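Local structure of amidohydrolase (Xanthomonas campestris pv. campestris, 4DZH) at residues G182-H185 and D186-D190; R215-A218 and D219-D222; A169-S173 and D174-F178; Y204-D208 and A209-R213. The protein is a zinc-dependent amidohydrolase of the ATZ/TRZ family that probably deaminates adenosine-type substrates such as 5'-methylthioadenosine. One frame throughout, in Å; residues are numbered along the deposited sequence.

Contact 1 (G182-H185 and D186-D190); sequences GELH and DQWRD. With ZN (zinc ion), chain H.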
loop_
_atom_site.group_PDB
_atom_site.type_symbol
_atom_site.label_atom_id
_atom_site.label_comp_id
_atom_site.label_asym_id
_atom_site.label_seq_id
_atom_site.Cartn_x
_atom_site.Cartn_y
_atom_site.Cartn_z
ATOM N N GLY A 182 34.700 -15.068 2.515
ATOM C CA GLY A 182 35.961 -14.418 2.814
ATOM C C GLY A 182 36.449 -13.572 1.659
ATOM O O GLY A 182 36.986 -12.476 1.864
ATOM N N GLU A 183 36.250 -14.056 0.437
ATOM C CA GLU A 183 36.670 -13.286 -0.735
ATOM C C GLU A 183 35.855 -11.990 -0.839
ATOM O O GLU A 183 36.387 -10.931 -1.174
ATOM C CB GLU A 183 36.524 -14.104 -2.019
ATOM C CG GLU A 183 37.545 -15.253 -2.149
ATOM C CD GLU A 183 37.216 -16.231 -3.282
ATOM O OE1 GLU A 183 36.552 -15.829 -4.268
ATOM O OE2 GLU A 183 37.624 -17.416 -3.179
ATOM N N LEU A 184 34.570 -12.069 -0.506
ATOM C CA LEU A 184 33.702 -10.911 -0.607
ATOM C C LEU A 184 34.154 -9.861 0.384
ATOM O O LEU A 184 34.273 -8.684 0.047
ATOM C CB LEU A 184 32.245 -11.307 -0.331
ATOM C CG LEU A 184 31.231 -10.171 -0.504
ATOM C CD1 LEU A 184 31.001 -9.797 -1.982
ATOM C CD2 LEU A 184 29.901 -10.515 0.218
ATOM N N HIS A 185 34.394 -10.275 1.617
ATOM C CA HIS A 185 34.861 -9.345 2.635
ATOM C C HIS A 185 36.190 -8.663 2.271
ATOM O O HIS A 185 36.314 -7.447 2.410
ATOM C CB HIS A 185 34.966 -10.059 3.994
ATOM C CG HIS A 185 35.724 -9.272 5.017
ATOM N ND1 HIS A 185 37.098 -9.332 5.130
ATOM C CD2 HIS A 185 35.307 -8.376 5.946
ATOM C CE1 HIS A 185 37.494 -8.515 6.093
ATOM N NE2 HIS A 185 36.429 -7.917 6.597
ATOM N N ASP A 186 37.165 -9.437 1.799
ATOM C CA ASP A 186 38.486 -8.896 1.427
ATOM C C ASP A 186 38.370 -7.894 0.257
ATOM O O ASP A 186 39.024 -6.858 0.264
ATOM C CB ASP A 186 39.444 -10.043 1.076
ATOM C CG ASP A 186 39.718 -10.968 2.277
ATOM O OD1 ASP A 186 39.329 -10.608 3.423
ATOM O OD2 ASP A 186 40.330 -12.054 2.091
ATOM N N GLN A 187 37.526 -8.187 -0.735
ATOM C CA GLN A 187 37.362 -7.316 -1.911
ATOM C C GLN A 187 36.800 -5.950 -1.516
ATOM O O GLN A 187 37.128 -4.912 -2.129
ATOM C CB GLN A 187 36.396 -7.974 -2.914
ATOM C CG GLN A 187 36.379 -7.343 -4.306
ATOM C CD GLN A 187 37.682 -7.608 -5.064
ATOM O OE1 GLN A 187 38.505 -8.426 -4.639
ATOM N NE2 GLN A 187 37.864 -6.931 -6.191
ATOM N N TRP A 188 35.934 -5.953 -0.503
ATOM C CA TRP A 188 35.153 -4.754 -0.177
ATOM C C TRP A 188 35.523 -4.119 1.160
ATOM O O TRP A 188 34.821 -3.221 1.621
ATOM C CB TRP A 188 33.624 -5.042 -0.270
ATOM C CG TRP A 188 33.251 -5.411 -1.694
ATOM C CD1 TRP A 188 33.066 -6.669 -2.204
ATOM C CD2 TRP A 188 33.183 -4.524 -2.800
ATOM N NE1 TRP A 188 32.803 -6.610 -3.547
ATOM C CE2 TRP A 188 32.878 -5.298 -3.945
ATOM C CE3 TRP A 188 33.295 -3.137 -2.934
ATOM C CZ2 TRP A 188 32.705 -4.734 -5.211
ATOM C CZ3 TRP A 188 33.105 -2.569 -4.207
ATOM C CH2 TRP A 188 32.822 -3.377 -5.321
ATOM N N ARG A 189 36.644 -4.532 1.767
ATOM C CA ARG A 189 37.025 -3.873 3.026
ATOM C C ARG A 189 37.257 -2.361 2.792
ATOM O O ARG A 189 37.854 -1.931 1.794
ATOM C CB ARG A 189 38.230 -4.544 3.703
ATOM C CG ARG A 189 39.323 -4.858 2.749
ATOM C CD ARG A 189 40.599 -5.305 3.462
ATOM N NE ARG A 189 41.295 -6.317 2.666
ATOM C CZ ARG A 189 41.477 -7.578 3.058
ATOM N NH1 ARG A 189 41.018 -7.978 4.247
ATOM N NH2 ARG A 189 42.129 -8.438 2.273
ATOM N N ASP A 190 36.730 -1.565 3.708
ATOM C CA ASP A 190 36.884 -0.119 3.671
ATOM C C ASP A 190 36.314 0.571 2.438
ATOM O O ASP A 190 36.718 1.694 2.117
ATOM C CB ASP A 190 38.354 0.283 3.849
ATOM C CG ASP A 190 38.963 -0.306 5.105
ATOM O OD1 ASP A 190 38.318 -0.236 6.180
ATOM O OD2 ASP A 190 40.080 -0.857 5.021
HETATM ZN ZN ZN H . 36.638 -6.666 8.193
HETATM O O HOH W 1 38.770 -11.176 -2.947
HETATM O O HOH W 2 34.755 -5.612 8.200
HETATM O O HOH W 3 37.088 -4.819 7.279
HETATM O O HOH W 4 38.573 -7.143 9.165
#

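Contact 2 (R215-A218 and D219-D222); sequences RMLA and DQLD. With ZN (zinc ion), chain H.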
loop_
_atom_site.group_PDB
_atom_site.type_symbol
_atom_site.label_atom_id
_atom_site.label_comp_id
_atom_site.label_asym_id
_atom_site.label_seq_id
_atom_site.Cartn_x
_atom_site.Cartn_y
_atom_site.Cartn_z
ATOM N N ARG A 215 29.868 -17.473 13.600
ATOM C CA ARG A 215 30.110 -16.678 14.798
ATOM C C ARG A 215 31.601 -16.273 14.884
ATOM O O ARG A 215 31.934 -15.102 15.141
ATOM C CB ARG A 215 29.714 -17.465 16.049
ATOM C CG ARG A 215 30.041 -16.753 17.340
ATOM C CD ARG A 215 30.211 -17.737 18.491
ATOM N NE ARG A 215 31.361 -18.603 18.235
ATOM C CZ ARG A 215 32.626 -18.219 18.366
ATOM N NH1 ARG A 215 32.898 -16.982 18.763
ATOM N NH2 ARG A 215 33.613 -19.062 18.090
ATOM N N MET A 216 32.484 -17.240 14.658
ATOM C CA MET A 216 33.913 -16.988 14.758
ATOM C C MET A 216 34.420 -15.990 13.710
ATOM O O MET A 216 35.153 -15.059 14.045
ATOM C CB MET A 216 34.691 -18.298 14.675
ATOM C CG MET A 216 36.181 -18.095 14.717
ATOM S SD MET A 216 36.886 -18.091 13.073
ATOM C CE MET A 216 36.764 -19.835 12.684
ATOM N N LEU A 217 34.012 -16.178 12.455
ATOM C CA LEU A 217 34.434 -15.307 11.366
ATOM C C LEU A 217 33.792 -13.927 11.424
ATOM O O LEU A 217 34.432 -12.940 11.072
ATOM C CB LEU A 217 34.191 -15.963 9.995
ATOM C CG LEU A 217 35.001 -17.250 9.726
ATOM C CD1 LEU A 217 34.631 -17.907 8.411
ATOM C CD2 LEU A 217 36.492 -16.927 9.737
ATOM N N ALA A 218 32.551 -13.840 11.889
ATOM C CA ALA A 218 31.921 -12.522 12.016
ATOM C C ALA A 218 32.650 -11.650 13.062
ATOM O O ALA A 218 32.800 -10.447 12.874
ATOM C CB ALA A 218 30.471 -12.653 12.356
ATOM N N ASP A 219 33.100 -12.249 14.168
ATOM C CA ASP A 219 33.936 -11.522 15.128
ATOM C C ASP A 219 35.318 -11.218 14.541
ATOM O O ASP A 219 35.765 -10.075 14.573
ATOM C CB ASP A 219 34.066 -12.309 16.439
ATOM C CG ASP A 219 35.140 -11.738 17.377
ATOM O OD1 ASP A 219 34.910 -10.650 17.961
ATOM O OD2 ASP A 219 36.208 -12.384 17.537
ATOM N N GLN A 220 35.973 -12.222 13.964
ATOM C CA GLN A 220 37.298 -12.040 13.354
ATOM C C GLN A 220 37.360 -10.972 12.253
ATOM O O GLN A 220 38.322 -10.199 12.168
ATOM C CB GLN A 220 37.784 -13.373 12.786
ATOM C CG GLN A 220 39.114 -13.325 12.050
ATOM C CD GLN A 220 39.485 -14.669 11.431
ATOM O OE1 GLN A 220 39.353 -15.722 12.065
ATOM N NE2 GLN A 220 39.941 -14.636 10.184
ATOM N N LEU A 221 36.361 -10.958 11.374
ATOM C CA LEU A 221 36.409 -10.067 10.211
ATOM C C LEU A 221 35.567 -8.823 10.423
ATOM O O LEU A 221 35.501 -7.947 9.543
ATOM C CB LEU A 221 35.925 -10.787 8.954
ATOM C CG LEU A 221 36.615 -12.107 8.645
ATOM C CD1 LEU A 221 35.859 -12.836 7.551
ATOM C CD2 LEU A 221 38.095 -11.885 8.244
ATOM N N ASP A 222 34.911 -8.747 11.581
ATOM C CA ASP A 222 34.070 -7.600 11.930
ATOM C C ASP A 222 32.919 -7.387 10.918
ATOM O O ASP A 222 32.865 -6.372 10.185
ATOM C CB ASP A 222 34.915 -6.332 12.087
ATOM C CG ASP A 222 34.122 -5.173 12.673
ATOM O OD1 ASP A 222 33.173 -5.437 13.447
ATOM O OD2 ASP A 222 34.458 -4.002 12.362
HETATM ZN ZN ZN H . 36.638 -6.666 8.193
HETATM O O HOH W 2 34.755 -5.612 8.200
HETATM O O HOH W 3 37.088 -4.819 7.279
HETATM O O HOH W 4 38.573 -7.143 9.165
#

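Contact 3 (A169-S173 and D174-F178); sequences AWASS and DDEYF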
loop_
_atom_site.group_PDB
_atom_site.type_symbol
_atom_site.label_atom_id
_atom_site.label_comp_id
_atom_site.label_asym_id
_atom_site.label_seq_id
_atom_site.Cartn_x
_atom_site.Cartn_y
_atom_site.Cartn_z
ATOM N N ALA A 169 24.538 -23.445 -7.264
ATOM C CA ALA A 169 25.458 -22.970 -8.282
ATOM C C ALA A 169 26.522 -22.058 -7.675
ATOM O O ALA A 169 27.660 -21.970 -8.169
ATOM C CB ALA A 169 24.682 -22.227 -9.350
ATOM N N TRP A 170 26.146 -21.364 -6.607
ATOM C CA TRP A 170 27.079 -20.489 -5.900
ATOM C C TRP A 170 28.246 -21.224 -5.218
ATOM O O TRP A 170 29.416 -20.809 -5.288
ATOM C CB TRP A 170 26.291 -19.655 -4.893
ATOM C CG TRP A 170 27.091 -18.714 -4.045
ATOM C CD1 TRP A 170 27.116 -18.690 -2.677
ATOM C CD2 TRP A 170 27.966 -17.654 -4.482
ATOM N NE1 TRP A 170 27.946 -17.691 -2.238
ATOM C CE2 TRP A 170 28.488 -17.042 -3.321
ATOM C CE3 TRP A 170 28.387 -17.193 -5.733
ATOM C CZ2 TRP A 170 29.374 -15.964 -3.369
ATOM C CZ3 TRP A 170 29.276 -16.112 -5.781
ATOM C CH2 TRP A 170 29.756 -15.515 -4.602
ATOM N N ALA A 171 27.944 -22.331 -4.556
ATOM C CA ALA A 171 28.944 -23.058 -3.798
ATOM C C ALA A 171 28.414 -24.464 -3.517
ATOM O O ALA A 171 27.231 -24.659 -3.205
ATOM C CB ALA A 171 29.218 -22.364 -2.486
ATOM N N SER A 172 29.286 -25.456 -3.638
ATOM C CA SER A 172 28.807 -26.827 -3.478
ATOM C C SER A 172 29.196 -27.471 -2.130
ATOM O O SER A 172 28.766 -28.590 -1.815
ATOM C CB SER A 172 29.234 -27.678 -4.680
ATOM O OG SER A 172 30.642 -27.825 -4.725
ATOM N N SER A 173 30.001 -26.770 -1.336
ATOM C CA SER A 173 30.458 -27.300 -0.058
ATOM C C SER A 173 30.547 -26.205 0.982
ATOM O O SER A 173 30.584 -25.020 0.622
ATOM C CB SER A 173 31.832 -27.969 -0.183
ATOM O OG SER A 173 32.859 -27.001 -0.454
ATOM N N ASP A 174 30.563 -26.594 2.259
ATOM C CA ASP A 174 30.762 -25.633 3.356
ATOM C C ASP A 174 31.998 -24.783 3.086
ATOM O O ASP A 174 31.933 -23.564 3.156
ATOM C CB ASP A 174 30.896 -26.318 4.733
ATOM C CG ASP A 174 29.652 -27.102 5.146
ATOM O OD1 ASP A 174 28.533 -26.749 4.696
ATOM O OD2 ASP A 174 29.805 -28.079 5.940
ATOM N N ASP A 175 33.137 -25.427 2.786
ATOM C CA ASP A 175 34.369 -24.689 2.534
ATOM C C ASP A 175 34.203 -23.663 1.434
ATOM O O ASP A 175 34.737 -22.558 1.550
ATOM C CB ASP A 175 35.531 -25.639 2.242
ATOM C CG ASP A 175 36.000 -26.354 3.482
ATOM O OD1 ASP A 175 35.493 -26.011 4.569
ATOM O OD2 ASP A 175 36.890 -27.238 3.392
ATOM N N GLU A 176 33.467 -24.017 0.371
ATOM C CA GLU A 176 33.290 -23.080 -0.729
ATOM C C GLU A 176 32.419 -21.894 -0.290
ATOM O O GLU A 176 32.749 -20.770 -0.627
ATOM C CB GLU A 176 32.752 -23.742 -1.995
ATOM C CG GLU A 176 32.809 -22.866 -3.246
ATOM C CD GLU A 176 32.378 -23.609 -4.491
ATOM O OE1 GLU A 176 32.210 -24.856 -4.403
ATOM O OE2 GLU A 176 32.200 -22.948 -5.550
ATOM N N TYR A 177 31.362 -22.129 0.483
ATOM C CA TYR A 177 30.520 -21.006 0.898
ATOM C C TYR A 177 31.350 -20.035 1.731
ATOM O O TYR A 177 31.276 -18.808 1.554
ATOM C CB TYR A 177 29.298 -21.473 1.719
ATOM C CG TYR A 177 28.127 -21.975 0.859
ATOM C CD1 TYR A 177 27.287 -21.086 0.182
ATOM C CD2 TYR A 177 27.845 -23.356 0.763
ATOM C CE1 TYR A 177 26.230 -21.556 -0.612
ATOM C CE2 TYR A 177 26.776 -23.823 -0.012
ATOM C CZ TYR A 177 25.971 -22.927 -0.687
ATOM O OH TYR A 177 24.903 -23.367 -1.464
ATOM N N PHE A 178 32.142 -20.569 2.646
ATOM C CA PHE A 178 32.953 -19.691 3.472
ATOM C C PHE A 178 34.122 -19.051 2.690
ATOM O O PHE A 178 34.491 -17.921 2.997
ATOM C CB PHE A 178 33.408 -20.402 4.757
ATOM C CG PHE A 178 32.287 -20.574 5.773
ATOM C CD1 PHE A 178 31.925 -19.527 6.617
ATOM C CD2 PHE A 178 31.589 -21.783 5.871
ATOM C CE1 PHE A 178 30.895 -19.677 7.547
ATOM C CE2 PHE A 178 30.562 -21.960 6.822
ATOM C CZ PHE A 178 30.220 -20.918 7.664
HETATM O O HOH W 5 30.371 -23.240 -8.100
HETATM O O HOH W 6 28.969 -17.370 0.471
#

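Contact 4 (Y204-D208 and A209-R213); sequences YTVND and ANFER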
loop_
_atom_site.group_PDB
_atom_site.type_symbol
_atom_site.label_atom_id
_atom_site.label_comp_id
_atom_site.label_asym_id
_atom_site.label_seq_id
_atom_site.Cartn_x
_atom_site.Cartn_y
_atom_site.Cartn_z
ATOM N N TYR A 204 16.904 -23.657 10.121
ATOM C CA TYR A 204 16.618 -25.015 9.636
ATOM C C TYR A 204 17.453 -25.430 8.419
ATOM O O TYR A 204 17.357 -26.570 7.955
ATOM C CB TYR A 204 15.132 -25.212 9.323
ATOM C CG TYR A 204 14.547 -24.126 8.431
ATOM C CD1 TYR A 204 14.632 -24.222 7.044
ATOM C CD2 TYR A 204 13.912 -23.026 8.984
ATOM C CE1 TYR A 204 14.103 -23.244 6.226
ATOM C CE2 TYR A 204 13.386 -22.036 8.181
ATOM C CZ TYR A 204 13.472 -22.156 6.814
ATOM O OH TYR A 204 12.945 -21.158 6.036
ATOM N N THR A 205 18.275 -24.528 7.896
ATOM C CA THR A 205 19.100 -24.867 6.730
ATOM C C THR A 205 20.567 -24.690 7.026
ATOM O O THR A 205 21.395 -24.845 6.131
ATOM C CB THR A 205 18.788 -24.003 5.500
ATOM O OG1 THR A 205 18.886 -22.609 5.850
ATOM C CG2 THR A 205 17.401 -24.307 4.929
ATOM N N VAL A 206 20.890 -24.349 8.268
ATOM C CA VAL A 206 22.262 -24.081 8.643
ATOM C C VAL A 206 22.562 -24.918 9.886
ATOM O O VAL A 206 21.939 -24.734 10.935
ATOM C CB VAL A 206 22.518 -22.587 8.946
ATOM C CG1 VAL A 206 23.944 -22.362 9.450
ATOM C CG2 VAL A 206 22.250 -21.720 7.708
ATOM N N ASN A 207 23.529 -25.829 9.772
ATOM C CA ASN A 207 23.812 -26.709 10.902
ATOM C C ASN A 207 24.637 -26.032 12.016
ATOM O O ASN A 207 25.136 -24.925 11.838
ATOM C CB ASN A 207 24.391 -28.045 10.423
ATOM C CG ASN A 207 25.791 -27.916 9.786
ATOM O OD1 ASN A 207 26.529 -26.958 10.029
ATOM N ND2 ASN A 207 26.163 -28.913 8.980
ATOM N N ASP A 208 24.748 -26.672 13.179
ATOM C CA ASP A 208 25.465 -26.072 14.304
ATOM C C ASP A 208 26.929 -25.689 13.987
ATOM O O ASP A 208 27.428 -24.654 14.444
ATOM C CB ASP A 208 25.479 -27.053 15.476
ATOM C CG ASP A 208 24.173 -27.055 16.236
ATOM O OD1 ASP A 208 23.221 -26.358 15.781
ATOM O OD2 ASP A 208 24.083 -27.732 17.296
ATOM N N ALA A 209 27.636 -26.552 13.246
ATOM C CA ALA A 209 29.025 -26.303 12.879
ATOM C C ALA A 209 29.175 -25.081 11.970
ATOM O O ALA A 209 30.087 -24.288 12.157
ATOM C CB ALA A 209 29.611 -27.542 12.225
ATOM N N ASN A 210 28.274 -24.943 10.999
ATOM C CA ASN A 210 28.263 -23.767 10.137
ATOM C C ASN A 210 27.932 -22.490 10.917
ATOM O O ASN A 210 28.502 -21.427 10.648
ATOM C CB ASN A 210 27.307 -23.966 8.961
ATOM C CG ASN A 210 27.931 -24.821 7.868
ATOM O OD1 ASN A 210 29.157 -24.926 7.785
ATOM N ND2 ASN A 210 27.099 -25.420 7.026
ATOM N N PHE A 211 27.038 -22.603 11.905
ATOM C CA PHE A 211 26.679 -21.442 12.727
ATOM C C PHE A 211 27.876 -21.059 13.589
ATOM O O PHE A 211 28.174 -19.876 13.802
ATOM C CB PHE A 211 25.440 -21.724 13.612
ATOM C CG PHE A 211 24.156 -21.246 13.006
ATOM C CD1 PHE A 211 24.028 -19.952 12.474
ATOM C CD2 PHE A 211 23.073 -22.091 12.950
ATOM C CE1 PHE A 211 22.826 -19.539 11.920
ATOM C CE2 PHE A 211 21.885 -21.689 12.407
ATOM C CZ PHE A 211 21.753 -20.396 11.892
ATOM N N GLU A 212 28.595 -22.065 14.085
ATOM C CA GLU A 212 29.771 -21.791 14.876
ATOM C C GLU A 212 30.820 -21.056 14.033
ATOM O O GLU A 212 31.493 -20.135 14.508
ATOM C CB GLU A 212 30.356 -23.100 15.404
ATOM C CG GLU A 212 31.814 -23.010 15.879
ATOM C CD GLU A 212 32.068 -21.916 16.926
ATOM O OE1 GLU A 212 31.116 -21.352 17.502
ATOM O OE2 GLU A 212 33.247 -21.612 17.157
ATOM N N ARG A 213 30.945 -21.460 12.772
ATOM C CA ARG A 213 31.945 -20.875 11.899
ATOM C C ARG A 213 31.569 -19.421 11.560
ATOM O O ARG A 213 32.438 -18.530 11.475
ATOM C CB ARG A 213 32.082 -21.730 10.645
ATOM C CG ARG A 213 33.298 -21.432 9.783
ATOM C CD ARG A 213 33.589 -22.601 8.813
ATOM N NE ARG A 213 34.683 -22.334 7.863
ATOM C CZ ARG A 213 34.978 -23.139 6.840
ATOM N NH1 ARG A 213 34.272 -24.247 6.625
ATOM N NH2 ARG A 213 35.972 -22.843 6.024
#

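Contact 1 (G182-H185 and D186-D190)
His185 and Asp186, neighbours near the C-terminal end of helix 174-188, meet through their side chains: ND1 of the imidazole donates to Asp186 OD1 over 3.1 Å, with an N-H...O angle of 163°. The carboxylate oxygen lies in the ring plane and is used on its anti side, while the two flat groups are turned 72° against each other. In His185, CG anti to the backbone N (chi1 167°) sets the ring beside the carbonyl carbon, where ND1 meets Asp186 and NE2 binds a zinc ion at 2.0 Å. Three waters and Leu221 O complete that metal's shell. Held by the carboxylate at ND1 and by zinc at NE2, the ring is fixed in its rotation; the carboxylate probably makes it a stronger zinc ligand. Asp186 OD1 has a second partner, a salt bridge to Arg189 NH1 at 3.2 Å, and the guanidinium lays one face over Asp186 CA. This helix is the crossover of a beta-alpha-beta unit, between strands 156-163 and 194-200 of the TIM barrel. Its inner side carries Leu184, whose CD1 packs 3.8 Å from Trp188 CD1 while both side chains rest on Thr196 of strand 194-200. Leu184 O sits at the edge of the indole, near its plane, and also accepts from Trp188 N. A water donates to both Glu183 O and Gln187 OE1.

Contact 2 (R215-A218 and D219-D222)
Leu217, Ala218 and Asp219 carry most of this contact along helix 208-221, and Leu217 does so with both backbone and side chain. Its carbonyl accepts from Leu221 N at 2.8 Å, and CB and CG of Leu221 sit against that oxygen. Its CD2 methyl lies 3.9 Å from Gln220 OE1, the two side chains side by side and pointing the same way; Gln220 is extended, CG anti to the backbone N (chi1 177°) and chi2 nearly straight, which carries its amide level with the methyl. Asp219 meets the preceding turn with its backbone N, which donates to Arg215 O at 3.2 Å, and with its CB, 3.7 Å from the same Arg215 O; the guanidinium of Arg215 is paired instead with Glu212. Ala218 is buried: its methyl rests on Phe198 of strand 194-200, as Leu217 does, and also touches Arg260. The carbonyl of Ala218 belongs to the Schellman motif that ends the helix, taking Met223 N, while Asp222, the C-prime residue at positive phi (60°), makes a weak bond from its N to Asp219 O. This turn brings Leu221 O to the zinc ion at 2.2 Å; His185 is the other protein ligand. A main-chain carbonyl is a neutral oxygen ligand, so at this position the metal is held by backbone geometry, not by the leucine side chain.

Contact 3 (A169-S173 and D174-F178)
Ala171 CB sits over the centre of the Tyr177 ring, 3.4 Å from its centroid and 6° off the ring normal, a CH-pi contact. Trp170 meets the same ring from another direction: its CD1 lies 3.6 Å from Tyr177 CE1, which stands at the edge of the indole, the two ring planes at 60°. Glu176 also reaches Ala171, its CG 3.7 Å from Ala171 CB. With CG anti to the backbone N (chi1 -169°) and the chain extended beyond it, the carboxylate is carried to Ser172, whose N donates to Glu176 OE1 at 3.1 Å. That bond is almost straight at the hydrogen, yet it arrives from above the carboxylate plane; Ser172 OG adds a weak bond to the same oxygen. These contacts close the N-terminal end of helix 174-188, where the loop leaving barrel strand 156-163 enters the helix. Ser173 is the N-cap: its OG accepts from Glu176 N at 3.2 Å, and its carbonyl takes Tyr177 N. Further out, one water joins Trp170 NE1 to Tyr177 O, while Tyr177 OH bonds to Phe166 O and Thr168 OG1, which holds the ring from its far end. Arg180 makes a cation-pi contact with the Trp170 indole and a hydrogen bond to Trp170 O.

Contact 4 (Y204-D208 and A209-R213)
Val206 presses its CG1 methyl onto the face of Phe211, 3.5 Å from the ring centroid and 7° off the normal, a CH-pi contact where loop 204-207 enters helix 208-221, an outer helix of the TIM barrel. With CG1 anti to the backbone N (chi1 175°), the valine brings that methyl over the ring centre, and the two side chains cross at about a right angle. This is the tight part: Val206 O also lies 3.4 Å from Phe211 CE2, Pro200 touches both side chains, and Leu251 and Leu254 of helix 247-254 pack against the phenyl ring. The other side is polar and more open. Ala209 is exposed there, and Glu212 touches Asp208 O with its CB while the end of its side chain leads away from the loop. The Asp208 carboxylate forms salt bridges with Arg250 and Arg253. Between the two parts stands Asn207, the N-cap, whose backbone carbonyl accepts from Phe211 N. The Asn210 amide, 32° from the plane of the Asn207 amide, gives its ND2 to Asp165 and Asp174. Asn207 OD1 takes Asn210 N at 2.8 Å, the donor nearly in line with the side-chain C=O.

From the N terminus, contact 3 comes first, closing the turn where the loop after strand 156-163 enters helix 174-188; contact 1 follows at the end of that helix. Past strand 194-200, contact 4 caps the start of helix 208-221 and contact 2 ends it. All four follow in series, none nesting or crossing. The two helices are joined at both ends. Near their starts, Asp175 of contact 3 forms a salt bridge with Arg213 of contact 4, beside a probable hydrogen bond from Asn210 to Asp174; at their ends, contacts 1 and 2 share a zinc ion and its three waters. Phe178 of contact 3 also packs on Leu217 of contact 2, so the two neighbouring barrel helices meet at several points.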